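Local coordinates for invasion protein invA (Salmonella enterica subsp. enterica serovar Typhimurium, PDB 3LW9), which takes part in invasion of the intestinal epithelium as an inner-membrane protein of type III secretion, and is represented here by part of its cytoplasmic region, at residues A[3-8]-A[39-44]; A[8-13]-A[47-52]; A[52-57]-A[64-69]; A[72-77]-A[116-121]. The protein carries 2 engineered substitutions. All coordinates share one frame; numbering follows the deposited sequence.

Contact 1. Residues A[3-8]-A[39-44]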
loop_
_atom_site.group_PDB
_atom_site.type_symbol
_atom_site.label_atom_id
_atom_site.label_comp_id
_atom_site.label_asym_id
_atom_site.label_seq_id
_atom_site.Cartn_x
_atom_site.Cartn_y
_atom_site.Cartn_z
ATOM N N VAL A 3 -4.446 14.707 13.481
ATOM C CA VAL A 3 -4.868 14.943 12.098
ATOM C C VAL A 3 -5.365 13.646 11.406
ATOM O O VAL A 3 -4.636 12.656 11.337
ATOM C CB VAL A 3 -3.708 15.579 11.285
ATOM C CG1 VAL A 3 -4.121 15.757 9.849
ATOM C CG2 VAL A 3 -3.286 16.928 11.921
ATOM N N PRO A 4 -6.603 13.646 10.877
ATOM C CA PRO A 4 -7.145 12.436 10.256
ATOM C C PRO A 4 -6.458 12.020 8.948
ATOM O O PRO A 4 -5.957 12.870 8.219
ATOM C CB PRO A 4 -8.603 12.810 9.942
ATOM C CG PRO A 4 -8.644 14.290 9.914
ATOM C CD PRO A 4 -7.379 14.845 10.514
ATOM N N LEU A 5 -6.447 10.716 8.674
ATOM C CA LEU A 5 -6.118 10.193 7.344
ATOM C C LEU A 5 -7.363 10.272 6.480
ATOM O O LEU A 5 -8.458 9.878 6.922
ATOM C CB LEU A 5 -5.709 8.720 7.405
ATOM C CG LEU A 5 -4.539 8.229 8.258
ATOM C CD1 LEU A 5 -4.240 6.797 7.847
ATOM C CD2 LEU A 5 -3.321 9.069 8.132
ATOM N N ILE A 6 -7.226 10.743 5.251
ATOM C CA ILE A 6 -8.372 10.819 4.351
ATOM C C ILE A 6 -8.170 9.870 3.172
ATOM O O ILE A 6 -7.114 9.851 2.588
ATOM C CB ILE A 6 -8.566 12.243 3.764
ATOM C CG1 ILE A 6 -8.668 13.325 4.853
ATOM C CG2 ILE A 6 -9.774 12.284 2.839
ATOM C CD1 ILE A 6 -9.721 13.109 5.863
ATOM N N LEU A 7 -9.184 9.071 2.852
ATOM C CA LEU A 7 -9.155 8.249 1.671
ATOM C C LEU A 7 -10.226 8.758 0.725
ATOM O O LEU A 7 -11.428 8.665 1.043
ATOM C CB LEU A 7 -9.445 6.805 2.013
ATOM C CG LEU A 7 -8.494 6.078 2.967
ATOM C CD1 LEU A 7 -8.998 4.639 3.193
ATOM C CD2 LEU A 7 -7.080 6.083 2.404
ATOM N N LEU A 8 -9.773 9.298 -0.403
ATOM C CA LEU A 8 -10.621 9.580 -1.570
ATOM C C LEU A 8 -10.941 8.260 -2.253
ATOM O O LEU A 8 -10.015 7.508 -2.644
ATOM C CB LEU A 8 -9.910 10.466 -2.555
ATOM C CG LEU A 8 -9.722 11.951 -2.232
ATOM C CD1 LEU A 8 -9.593 12.151 -0.768
ATOM C CD2 LEU A 8 -8.577 12.562 -2.986
ATOM N N PRO A 39 -4.752 7.718 13.475
ATOM C CA PRO A 39 -5.797 8.696 13.725
ATOM C C PRO A 39 -7.092 8.239 13.045
ATOM O O PRO A 39 -7.111 7.162 12.433
ATOM C CB PRO A 39 -5.245 9.961 13.079
ATOM C CG PRO A 39 -4.368 9.485 11.987
ATOM C CD PRO A 39 -3.826 8.147 12.417
ATOM N N GLU A 40 -8.151 9.041 13.128
ATOM C CA GLU A 40 -9.393 8.673 12.465
ATOM C C GLU A 40 -9.155 8.593 10.953
ATOM O O GLU A 40 -8.333 9.315 10.384
ATOM C CB GLU A 40 -10.561 9.607 12.824
ATOM C CG GLU A 40 -10.599 10.927 12.099
ATOM C CD GLU A 40 -11.664 11.896 12.639
ATOM O OE1 GLU A 40 -12.704 11.426 13.155
ATOM O OE2 GLU A 40 -11.451 13.125 12.518
ATOM N N VAL A 41 -9.859 7.673 10.330
ATOM C CA VAL A 41 -9.773 7.453 8.922
ATOM C C VAL A 41 -11.116 7.875 8.389
ATOM O O VAL A 41 -12.159 7.308 8.784
ATOM C CB VAL A 41 -9.500 5.973 8.593
ATOM C CG1 VAL A 41 -9.601 5.769 7.137
ATOM C CG2 VAL A 41 -8.120 5.574 9.134
ATOM N N LEU A 42 -11.094 8.880 7.514
ATOM C CA LEU A 42 -12.303 9.383 6.884
ATOM C C LEU A 42 -12.312 9.041 5.397
ATOM O O LEU A 42 -11.310 9.191 4.695
ATOM C CB LEU A 42 -12.419 10.890 7.078
ATOM C CG LEU A 42 -12.398 11.369 8.528
ATOM C CD1 LEU A 42 -12.426 12.878 8.625
ATOM C CD2 LEU A 42 -13.588 10.734 9.260
ATOM N N LEU A 43 -13.458 8.574 4.925
ATOM C CA LEU A 43 -13.658 8.366 3.495
ATOM C C LEU A 43 -14.295 9.631 2.915
ATOM O O LEU A 43 -15.127 10.253 3.595
ATOM C CB LEU A 43 -14.585 7.183 3.292
ATOM C CG LEU A 43 -13.956 5.789 3.258
ATOM C CD1 LEU A 43 -12.584 5.695 3.906
ATOM C CD2 LEU A 43 -14.915 4.775 3.822
ATOM N N ARG A 44 -13.906 9.994 1.688
ATOM C CA ARG A 44 -14.512 11.104 0.914
ATOM C C ARG A 44 -14.611 10.710 -0.572
ATOM O O ARG A 44 -13.778 9.934 -1.107
ATOM C CB ARG A 44 -13.691 12.389 1.065
ATOM C CG ARG A 44 -13.673 12.948 2.474
ATOM C CD ARG A 44 -15.043 13.463 2.927
ATOM N NE ARG A 44 -14.934 14.338 4.105
ATOM C CZ ARG A 44 -15.158 13.971 5.369
ATOM N NH1 ARG A 44 -15.515 12.722 5.681
ATOM N NH2 ARG A 44 -15.028 14.867 6.340
#
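The P39 ring crosses the L5 side chain at about a right angle, with P39 CG 3.9 Å from L5 CG, while P4 lies alongside E40 and brings its CB to 3.5 Å from E40 CG. Farther along, the guanidinium of R44 has L43 O near its plane, where NH1 gives that carbonyl a hydrogen bond. Two parallel strands, 5-8 and 41-44, follow these prolines, paired residue for residue from L5-V41 to L8-R44. L5 N, L42 N, L7 N and R44 N donate in turn to E40 O, L5 O, L42 O and L7 O; the second and third bonds are both nearly straight, L42 N lying 2.9 Å from L5 O.

Side chains alternate between the two faces. L5, V41, L7 and L43 share one, where L7 CD1 meets L43 CD1 at 3.8 Å and helix 22-34 covers L7 and V41. On the other, I6 turns CG1 beside its own backbone N (chi1 -55°), and from there CD1 reaches L42 CB at 3.7 Å. Branched aliphatic residues suit the first face, where all four are buried; on the second I6 is buried, L8 and L42 are partly exposed and R44 is exposed.

Parallel pairing over a helical connection is the beta-alpha-beta unit of this domain. Its chemistry implies cohesion from main-chain bonds and apolar packing, with charged groups confined to the margin.

Contact 2. Residues A[8-13]-A[47-52]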
loop_
_atom_site.group_PDB
_atom_site.type_symbol
_atom_site.label_atom_id
_atom_site.label_comp_id
_atom_site.label_asym_id
_atom_site.label_seq_id
_atom_site.Cartn_x
_atom_site.Cartn_y
_atom_site.Cartn_z
ATOM N N LEU A 8 -9.773 9.298 -0.403
ATOM C CA LEU A 8 -10.621 9.580 -1.570
ATOM C C LEU A 8 -10.941 8.260 -2.253
ATOM O O LEU A 8 -10.015 7.508 -2.644
ATOM C CB LEU A 8 -9.910 10.466 -2.555
ATOM C CG LEU A 8 -9.722 11.951 -2.232
ATOM C CD1 LEU A 8 -9.593 12.151 -0.768
ATOM C CD2 LEU A 8 -8.577 12.562 -2.986
ATOM N N VAL A 9 -12.236 8.003 -2.405
ATOM C CA VAL A 9 -12.721 6.762 -2.948
ATOM C C VAL A 9 -13.708 7.001 -4.092
ATOM O O VAL A 9 -14.265 8.113 -4.236
ATOM C CB VAL A 9 -13.345 5.868 -1.863
ATOM C CG1 VAL A 9 -12.338 5.572 -0.736
ATOM C CG2 VAL A 9 -14.617 6.491 -1.285
ATOM N N PRO A 10 -13.927 5.968 -4.927
ATOM C CA PRO A 10 -14.838 6.210 -6.033
ATOM C C PRO A 10 -16.229 6.436 -5.529
ATOM O O PRO A 10 -16.654 5.803 -4.562
ATOM C CB PRO A 10 -14.743 4.936 -6.860
ATOM C CG PRO A 10 -13.343 4.408 -6.524
ATOM C CD PRO A 10 -13.180 4.696 -5.093
ATOM N N LYS A 11 -16.947 7.351 -6.168
ATOM C CA LYS A 11 -18.260 7.720 -5.654
ATOM C C LYS A 11 -19.164 6.504 -5.609
ATOM O O LYS A 11 -19.966 6.371 -4.704
ATOM C CB LYS A 11 -18.906 8.814 -6.504
ATOM C CG LYS A 11 -18.274 10.147 -6.305
ATOM C CD LYS A 11 -19.069 11.274 -6.955
ATOM C CE LYS A 11 -18.317 12.598 -6.819
ATOM N NZ LYS A 11 -18.772 13.678 -7.745
ATOM N N SER A 12 -19.049 5.615 -6.582
ATOM C CA SER A 12 -19.926 4.444 -6.592
ATOM C C SER A 12 -19.560 3.402 -5.535
ATOM O O SER A 12 -20.342 2.491 -5.322
ATOM C CB SER A 12 -19.929 3.782 -7.960
ATOM O OG SER A 12 -18.681 3.222 -8.220
ATOM N N ARG A 13 -18.391 3.499 -4.896
ATOM C CA ARG A 13 -17.987 2.495 -3.891
ATOM C C ARG A 13 -18.136 2.978 -2.441
ATOM O O ARG A 13 -18.095 2.192 -1.489
ATOM C CB ARG A 13 -16.526 2.152 -4.097
ATOM C CG ARG A 13 -16.197 1.620 -5.479
ATOM C CD ARG A 13 -16.754 0.210 -5.639
ATOM N NE ARG A 13 -16.332 -0.403 -6.891
ATOM C CZ ARG A 13 -16.597 -1.656 -7.257
ATOM N NH1 ARG A 13 -17.230 -2.487 -6.439
ATOM N NH2 ARG A 13 -16.153 -2.105 -8.426
ATOM N N GLU A 47 -13.586 13.238 -6.710
ATOM C CA GLU A 47 -14.090 13.776 -7.973
ATOM C C GLU A 47 -13.244 13.253 -9.127
ATOM O O GLU A 47 -12.016 13.367 -9.093
ATOM C CB GLU A 47 -14.031 15.297 -7.962
ATOM C CG GLU A 47 -14.812 15.957 -6.840
ATOM C CD GLU A 47 -16.229 15.425 -6.736
ATOM O OE1 GLU A 47 -17.135 15.936 -7.439
ATOM O OE2 GLU A 47 -16.420 14.486 -5.941
ATOM N N GLY A 48 -13.886 12.647 -10.118
ATOM C CA GLY A 48 -13.188 12.172 -11.312
ATOM C C GLY A 48 -12.379 10.922 -11.103
ATOM O O GLY A 48 -11.728 10.426 -12.033
ATOM N N LEU A 49 -12.449 10.393 -9.878
ATOM C CA LEU A 49 -11.713 9.237 -9.488
ATOM C C LEU A 49 -12.323 8.012 -10.134
ATOM O O LEU A 49 -13.487 7.676 -9.897
ATOM C CB LEU A 49 -11.748 9.105 -7.965
ATOM C CG LEU A 49 -10.617 8.336 -7.358
ATOM C CD1 LEU A 49 -9.283 8.956 -7.809
ATOM C CD2 LEU A 49 -10.799 8.331 -5.825
ATOM N N ASP A 50 -11.538 7.353 -10.970
ATOM C CA ASP A 50 -11.982 6.125 -11.598
ATOM C C ASP A 50 -12.211 5.050 -10.565
ATOM O O ASP A 50 -11.802 5.161 -9.392
ATOM C CB ASP A 50 -10.969 5.621 -12.631
ATOM C CG ASP A 50 -10.663 6.652 -13.705
ATOM O OD1 ASP A 50 -11.063 7.832 -13.559
ATOM O OD2 ASP A 50 -10.028 6.270 -14.713
ATOM N N ASP A 51 -12.850 3.987 -11.018
ATOM C CA ASP A 51 -13.154 2.906 -10.148
ATOM C C ASP A 51 -11.822 2.215 -9.822
ATOM O O ASP A 51 -10.814 2.362 -10.528
ATOM C CB ASP A 51 -14.132 1.934 -10.785
ATOM C CG ASP A 51 -14.782 1.026 -9.772
ATOM O OD1 ASP A 51 -14.478 1.144 -8.544
ATOM O OD2 ASP A 51 -15.544 0.135 -10.200
ATOM N N ASN A 52 -11.800 1.514 -8.725
ATOM C CA ASN A 52 -10.613 0.732 -8.374
ATOM C C ASN A 52 -9.376 1.578 -8.003
ATOM O O ASN A 52 -8.257 1.077 -7.948
ATOM C CB ASN A 52 -10.323 -0.298 -9.484
ATOM C CG ASN A 52 -11.523 -1.212 -9.767
ATOM O OD1 ASN A 52 -12.169 -1.781 -8.857
ATOM N ND2 ASN A 52 -11.831 -1.355 -11.026
HETATM O O HOH W 1 -15.488 9.168 -8.017
HETATM O O HOH W 2 -18.361 0.658 -9.510
#
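R13 and D51 form a two-pronged salt bridge where the loop 47-52 passes the C-terminal end of strand 5-9, in a four-stranded mixed sheet whose strand order resembles that of thioredoxin-like folds. The guanidinium comes side-on: R13 NE reaches D51 OD1 at 2.9 Å and R13 NH2 reaches D51 OD2 at 2.9 Å, each carboxylate oxygen using its syn lone pair. The two planes are still turned 37° apart, and NH2 has a second salt bridge, to D71. At the far end of the loop a simpler salt bridge, K11 NZ with E47 OE1 at 2.8 Å, joins two exposed residues. K11 and E47 bridge the gap with long chains, whereas the short D51 is met by the long arm of R13.

Between the salt bridges, L49 and P10 pack against backbone and side-chain carbon, with two carbonyl oxygens close by. L49 has CG roughly opposite its backbone N (chi1 -156°), and its CD2 rests 3.4 Å from L8 O and 4.0 Å from L8 CB; V55 also touches this leucine. P10 CG packs 3.3 Å from D50 O, a buried carbonyl that has no hydrogen-bonding partner in the model.

The next shell helps to place these groups. R13 N bonds back to P10 O just before helix 14-19, N52 N gives D51 OD1 a weak bond, and F70 packs against P10, R13 and D51. Two waters complete the join: one accepts from K11 N and donates to L49 O, and another, 2.9 Å from S12 OG, donates to D51 OD2.

Contact 3. Residues A[52-57]-A[64-69]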
loop_
_atom_site.group_PDB
_atom_site.type_symbol
_atom_site.label_atom_id
_atom_site.label_comp_id
_atom_site.label_asym_id
_atom_site.label_seq_id
_atom_site.Cartn_x
_atom_site.Cartn_y
_atom_site.Cartn_z
ATOM N N ASN A 52 -11.800 1.514 -8.725
ATOM C CA ASN A 52 -10.613 0.732 -8.374
ATOM C C ASN A 52 -9.376 1.578 -8.003
ATOM O O ASN A 52 -8.257 1.077 -7.948
ATOM C CB ASN A 52 -10.323 -0.298 -9.484
ATOM C CG ASN A 52 -11.523 -1.212 -9.767
ATOM O OD1 ASN A 52 -12.169 -1.781 -8.857
ATOM N ND2 ASN A 52 -11.831 -1.355 -11.026
ATOM N N SER A 53 -9.598 2.864 -7.704
ATOM C CA SER A 53 -8.532 3.798 -7.341
ATOM C C SER A 53 -8.878 4.433 -6.005
ATOM O O SER A 53 -10.057 4.753 -5.776
ATOM C CB SER A 53 -8.370 4.873 -8.403
ATOM O OG SER A 53 -8.178 4.325 -9.685
ATOM N N ILE A 54 -7.876 4.555 -5.118
ATOM C CA ILE A 54 -7.989 5.214 -3.818
ATOM C C ILE A 54 -6.796 6.178 -3.632
ATOM O O ILE A 54 -5.633 5.851 -3.977
ATOM C CB ILE A 54 -7.984 4.208 -2.648
ATOM C CG1 ILE A 54 -9.081 3.154 -2.789
ATOM C CG2 ILE A 54 -8.059 4.946 -1.263
ATOM C CD1 ILE A 54 -10.228 3.327 -1.834
ATOM N N VAL A 55 -7.087 7.388 -3.155
ATOM C CA VAL A 55 -6.018 8.335 -2.839
ATOM C C VAL A 55 -5.931 8.549 -1.319
ATOM O O VAL A 55 -6.927 8.807 -0.636
ATOM C CB VAL A 55 -6.176 9.653 -3.618
ATOM C CG1 VAL A 55 -5.005 10.596 -3.295
ATOM C CG2 VAL A 55 -6.226 9.367 -5.101
ATOM N N LEU A 56 -4.734 8.366 -0.774
ATOM C CA LEU A 56 -4.460 8.643 0.619
ATOM C C LEU A 56 -3.950 10.062 0.791
ATOM O O LEU A 56 -2.931 10.413 0.227
ATOM C CB LEU A 56 -3.404 7.682 1.146
ATOM C CG LEU A 56 -2.882 7.901 2.578
ATOM C CD1 LEU A 56 -3.956 7.900 3.646
ATOM C CD2 LEU A 56 -1.835 6.849 2.865
ATOM N N LEU A 57 -4.694 10.861 1.544
ATOM C CA LEU A 57 -4.246 12.171 1.956
ATOM C C LEU A 57 -3.905 12.154 3.433
ATOM O O LEU A 57 -4.651 11.623 4.268
ATOM C CB LEU A 57 -5.330 13.219 1.739
ATOM C CG LEU A 57 -6.150 13.125 0.444
ATOM C CD1 LEU A 57 -7.193 14.261 0.443
ATOM C CD2 LEU A 57 -5.211 13.204 -0.771
ATOM N N GLU A 64 -0.164 8.802 -1.504
ATOM C CA GLU A 64 -0.042 7.687 -2.424
ATOM C C GLU A 64 -1.388 7.426 -3.061
ATOM O O GLU A 64 -2.429 7.740 -2.487
ATOM C CB GLU A 64 0.487 6.458 -1.650
ATOM C CG GLU A 64 0.762 5.223 -2.493
ATOM C CD GLU A 64 1.753 5.478 -3.611
ATOM O OE1 GLU A 64 2.955 5.231 -3.401
ATOM O OE2 GLU A 64 1.333 5.926 -4.701
ATOM N N GLN A 65 -1.370 6.858 -4.259
ATOM C CA GLN A 65 -2.590 6.384 -4.911
ATOM C C GLN A 65 -2.520 4.863 -5.084
ATOM O O GLN A 65 -1.527 4.316 -5.541
ATOM C CB GLN A 65 -2.818 7.084 -6.254
ATOM C CG GLN A 65 -4.138 6.713 -6.952
ATOM C CD GLN A 65 -4.494 7.615 -8.143
ATOM O OE1 GLN A 65 -5.178 7.165 -9.061
ATOM N NE2 GLN A 65 -4.045 8.885 -8.134
ATOM N N PHE A 66 -3.560 4.184 -4.648
ATOM C CA PHE A 66 -3.616 2.718 -4.716
ATOM C C PHE A 66 -4.577 2.272 -5.824
ATOM O O PHE A 66 -5.593 2.949 -6.110
ATOM C CB PHE A 66 -4.085 2.106 -3.385
ATOM C CG PHE A 66 -3.378 2.644 -2.166
ATOM C CD1 PHE A 66 -1.999 2.595 -2.063
ATOM C CD2 PHE A 66 -4.096 3.178 -1.100
ATOM C CE1 PHE A 66 -1.338 3.076 -0.940
ATOM C CE2 PHE A 66 -3.440 3.645 0.028
ATOM C CZ PHE A 66 -2.042 3.626 0.089
ATOM N N THR A 67 -4.270 1.132 -6.422
ATOM C CA THR A 67 -5.130 0.486 -7.371
ATOM C C THR A 67 -5.559 -0.808 -6.706
ATOM O O THR A 67 -4.759 -1.718 -6.475
ATOM C CB THR A 67 -4.452 0.266 -8.722
ATOM O OG1 THR A 67 -4.126 1.534 -9.296
ATOM C CG2 THR A 67 -5.368 -0.460 -9.674
ATOM N N VAL A 68 -6.826 -0.871 -6.353
ATOM C CA VAL A 68 -7.358 -2.037 -5.666
ATOM C C VAL A 68 -8.605 -2.380 -6.425
ATOM O O VAL A 68 -9.453 -1.501 -6.666
ATOM C CB VAL A 68 -7.618 -1.742 -4.169
ATOM C CG1 VAL A 68 -8.690 -2.661 -3.626
ATOM C CG2 VAL A 68 -6.322 -1.889 -3.389
ATOM N N TYR A 69 -8.729 -3.635 -6.858
ATOM C CA TYR A 69 -9.902 -4.043 -7.609
ATOM C C TYR A 69 -10.960 -4.585 -6.663
ATOM O O TYR A 69 -10.939 -5.768 -6.252
ATOM C CB TYR A 69 -9.536 -5.107 -8.692
ATOM C CG TYR A 69 -8.756 -4.514 -9.840
ATOM C CD1 TYR A 69 -9.421 -3.926 -10.906
ATOM C CD2 TYR A 69 -7.366 -4.508 -9.860
ATOM C CE1 TYR A 69 -8.756 -3.361 -11.928
ATOM C CE2 TYR A 69 -6.661 -3.916 -10.919
ATOM C CZ TYR A 69 -7.382 -3.353 -11.942
ATOM O OH TYR A 69 -6.764 -2.766 -12.997
#
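F66 and I54 form a hydrogen-bonded pair near the middle of a beta hairpin built from strands 53-58 and 61-67. Their backbones bond in both directions, with F66 N only 2.7 Å from I54 O, and L56 N adds a nearly straight bond to E64 O. The face bearing I54, L56 and F66 is the enclosed one. The F66 ring meets I54 CB through CD2 and L56 CB through CE2, the latter at 4.2 Å, and helix 120-151 covers it through C127 and T131; large apolar side chains suit these three buried places, with the partly exposed E64 at the margin.

On the other face Q65 is exposed and S53 and T67 are partly so. Q65 is stretched out, CG turned away from its own backbone N (chi1 -176°), so that its flank passes V55 CG2 while OE1 stays 4.0 Å from S53 CB. Polar residues fit here, although V55 itself is buried beneath L8 and L49.

At the open end, N52 adopts a positive phi (69°), which asparagine tolerates well, and accepts a bond from V68 N. The N52 and Y69 side chains cross at about a right angle, with amide and ring planes 44° apart; OD1 is held by F70 N, and N52 ND2 lies 3.5 Å from Y69 CD1.

Contact 4. Residues A[72-77]-A[116-121]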
loop_
_atom_site.group_PDB
_atom_site.type_symbol
_atom_site.label_atom_id
_atom_site.label_comp_id
_atom_site.label_asym_id
_atom_site.label_seq_id
_atom_site.Cartn_x
_atom_site.Cartn_y
_atom_site.Cartn_z
ATOM N N LEU A 72 -12.497 -7.955 -7.185
ATOM C CA LEU A 72 -11.585 -9.067 -7.449
ATOM C C LEU A 72 -10.841 -9.476 -6.174
ATOM O O LEU A 72 -11.048 -8.900 -5.122
ATOM C CB LEU A 72 -10.602 -8.653 -8.534
ATOM C CG LEU A 72 -11.214 -8.280 -9.895
ATOM C CD1 LEU A 72 -10.054 -8.034 -10.879
ATOM C CD2 LEU A 72 -12.161 -9.367 -10.557
HETATM N N MSE A 73 -9.987 -10.480 -6.314
HETATM C CA MSE A 73 -9.129 -10.990 -5.243
HETATM C C MSE A 73 -7.693 -10.949 -5.690
HETATM O O MSE A 73 -7.360 -11.342 -6.835
HETATM C CB MSE A 73 -9.454 -12.452 -4.913
HETATM C CG MSE A 73 -10.900 -12.777 -4.748
HETATM SE SE MSE A 73 -11.433 -12.298 -2.978
HETATM C CE MSE A 73 -10.285 -13.483 -1.912
ATOM N N ARG A 74 -6.822 -10.491 -4.813
ATOM C CA ARG A 74 -5.385 -10.534 -5.127
ATOM C C ARG A 74 -4.789 -11.943 -4.883
ATOM O O ARG A 74 -5.006 -12.542 -3.820
ATOM C CB ARG A 74 -4.587 -9.480 -4.358
ATOM C CG ARG A 74 -3.101 -9.482 -4.747
ATOM C CD ARG A 74 -2.258 -8.498 -4.029
ATOM N NE ARG A 74 -0.843 -8.736 -4.310
ATOM C CZ ARG A 74 0.170 -8.169 -3.642
ATOM N NH1 ARG A 74 -0.059 -7.271 -2.684
ATOM N NH2 ARG A 74 1.429 -8.474 -3.945
ATOM N N VAL A 75 -4.043 -12.428 -5.877
ATOM C CA VAL A 75 -3.254 -13.669 -5.772
ATOM C C VAL A 75 -1.899 -13.293 -5.169
ATOM O O VAL A 75 -0.987 -12.868 -5.874
ATOM C CB VAL A 75 -3.092 -14.380 -7.114
ATOM C CG1 VAL A 75 -2.347 -15.699 -6.895
ATOM C CG2 VAL A 75 -4.496 -14.676 -7.740
ATOM N N VAL A 76 -1.799 -13.464 -3.856
ATOM C CA VAL A 76 -0.639 -13.017 -3.073
ATOM C C VAL A 76 0.652 -13.711 -3.497
ATOM O O VAL A 76 1.660 -13.043 -3.668
ATOM C CB VAL A 76 -0.886 -13.181 -1.583
ATOM C CG1 VAL A 76 0.278 -12.673 -0.769
ATOM C CG2 VAL A 76 -2.144 -12.380 -1.171
ATOM N N ASN A 77 0.601 -15.038 -3.669
ATOM C CA ASN A 77 1.761 -15.822 -4.129
ATOM C C ASN A 77 1.600 -16.274 -5.585
ATOM O O ASN A 77 1.778 -17.447 -5.921
ATOM C CB ASN A 77 2.033 -17.015 -3.200
ATOM C CG ASN A 77 0.831 -17.976 -3.077
ATOM O OD1 ASN A 77 -0.310 -17.609 -3.421
ATOM N ND2 ASN A 77 1.085 -19.186 -2.577
ATOM N N VAL A 116 -2.716 -18.332 -2.167
ATOM C CA VAL A 116 -3.258 -17.515 -1.124
ATOM C C VAL A 116 -3.823 -16.242 -1.725
ATOM O O VAL A 116 -3.168 -15.565 -2.494
ATOM C CB VAL A 116 -2.217 -17.187 -0.102
ATOM C CG1 VAL A 116 -2.739 -16.066 0.855
ATOM C CG2 VAL A 116 -1.915 -18.486 0.665
ATOM N N LEU A 117 -5.071 -15.983 -1.359
ATOM C CA LEU A 117 -5.861 -14.881 -1.918
ATOM C C LEU A 117 -6.226 -13.857 -0.818
ATOM O O LEU A 117 -6.471 -14.236 0.326
ATOM C CB LEU A 117 -7.121 -15.469 -2.520
ATOM C CG LEU A 117 -6.989 -16.201 -3.861
ATOM C CD1 LEU A 117 -6.069 -17.430 -3.809
ATOM C CD2 LEU A 117 -8.347 -16.559 -4.272
ATOM N N ARG A 118 -6.274 -12.582 -1.184
ATOM C CA ARG A 118 -6.611 -11.490 -0.276
ATOM C C ARG A 118 -7.759 -10.713 -0.902
ATOM O O ARG A 118 -7.683 -10.361 -2.073
ATOM C CB ARG A 118 -5.392 -10.597 -0.135
ATOM C CG ARG A 118 -5.423 -9.605 0.933
ATOM C CD ARG A 118 -4.138 -8.757 0.920
ATOM N NE ARG A 118 -3.053 -9.459 1.569
ATOM C CZ ARG A 118 -1.755 -9.356 1.272
ATOM N NH1 ARG A 118 -1.315 -8.598 0.297
ATOM N NH2 ARG A 118 -0.883 -10.089 1.954
ATOM N N ASN A 119 -8.810 -10.414 -0.163
ATOM C CA ASN A 119 -9.900 -9.662 -0.790
ATOM C C ASN A 119 -9.454 -8.224 -0.884
ATOM O O ASN A 119 -8.415 -7.846 -0.328
ATOM C CB ASN A 119 -11.222 -9.825 -0.058
ATOM C CG ASN A 119 -11.179 -9.295 1.347
ATOM O OD1 ASN A 119 -10.585 -8.233 1.625
ATOM N ND2 ASN A 119 -11.802 -10.026 2.256
ATOM N N ALA A 120 -10.231 -7.410 -1.573
ATOM C CA ALA A 120 -9.798 -6.051 -1.859
ATOM C C ALA A 120 -9.580 -5.197 -0.604
ATOM O O ALA A 120 -8.667 -4.366 -0.550
ATOM C CB ALA A 120 -10.784 -5.374 -2.797
ATOM N N LEU A 121 -10.447 -5.368 0.391
ATOM C CA LEU A 121 -10.363 -4.518 1.570
ATOM C C LEU A 121 -9.122 -4.874 2.390
ATOM O O LEU A 121 -8.442 -3.987 2.956
ATOM C CB LEU A 121 -11.683 -4.561 2.363
ATOM C CG LEU A 121 -12.938 -4.038 1.604
ATOM C CD1 LEU A 121 -14.072 -3.603 2.548
ATOM C CD2 LEU A 121 -12.617 -2.878 0.613
HETATM O O HOH W 3 -12.562 -8.017 -3.417
#
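R74 and R118 both start with CG trans to the backbone N, but R74 continues straight to NE whereas R118 bends at chi3 (-81°). The two chains thus run side by side, and the ends converge until R74 NH1 and R118 NH1 are 3.5 Å apart, their guanidinium planes nearly perpendicular at 83°. E123 forms a salt bridge to each arginine, OE2 to R74 NH1 and OE1 to R118 NH1, which probably accounts for their closeness. V76 CG2 sits 3.9 Å above the centre of one R118 face, a methyl of the branched valine, which covers the flat cation without competing for its N-H groups.

Beneath them, strands 73-75 and 117-119 pair antiparallel. R74 N to R118 O and R118 N to R74 O, each 2.9 Å, make a hydrogen-bonded pair, and V76 N continues the pattern to V116 O. Beyond the strand, the side chain of N77 takes over from the backbone: OD1 accepts from V116 N at 2.8 Å in a nearly straight bond, and ND2 reaches G114 O.

On the other face, the flexible selenomethionine M73 curls so that its CE meets L117 CB at 3.8 Å and its SE lies 3.8 Å from N119 CB. N119 occupies the N-cap of helix 120-151, where OD1 accepts from D122 N, a role suited to a short polar side chain. Strand 117-119 is an outermost strand of this antiparallel sheet; strand 97-102 flanks strand 73-75 on its other edge, helix 104-111 packs on M73 and V75, and the long helix 120-151 supplies E123 and H126 to the arginine face.

Contacts 1 and 3 lie in one mixed sheet, and contact 2 joins it at the end of strand 5-9, one of its two inner strands. Contacts 1 and 2 share L8 and are joined by a probable hydrogen bond from V9 N to R44 O at 2.8 Å; contacts 2 and 3 share N52 and have centres about 9 Å apart. Strand 5-9 also meets the hairpin of contact 3 through L8 N and V55 O at 2.9 Å. Contact 4 lies in the second, antiparallel sheet, its centre about 24 Å from that of contact 1 and without a touch. It reaches the first sheet through contact 3, where V68 CG1 packs 3.5 Å from A120 O at the start of helix 120-151.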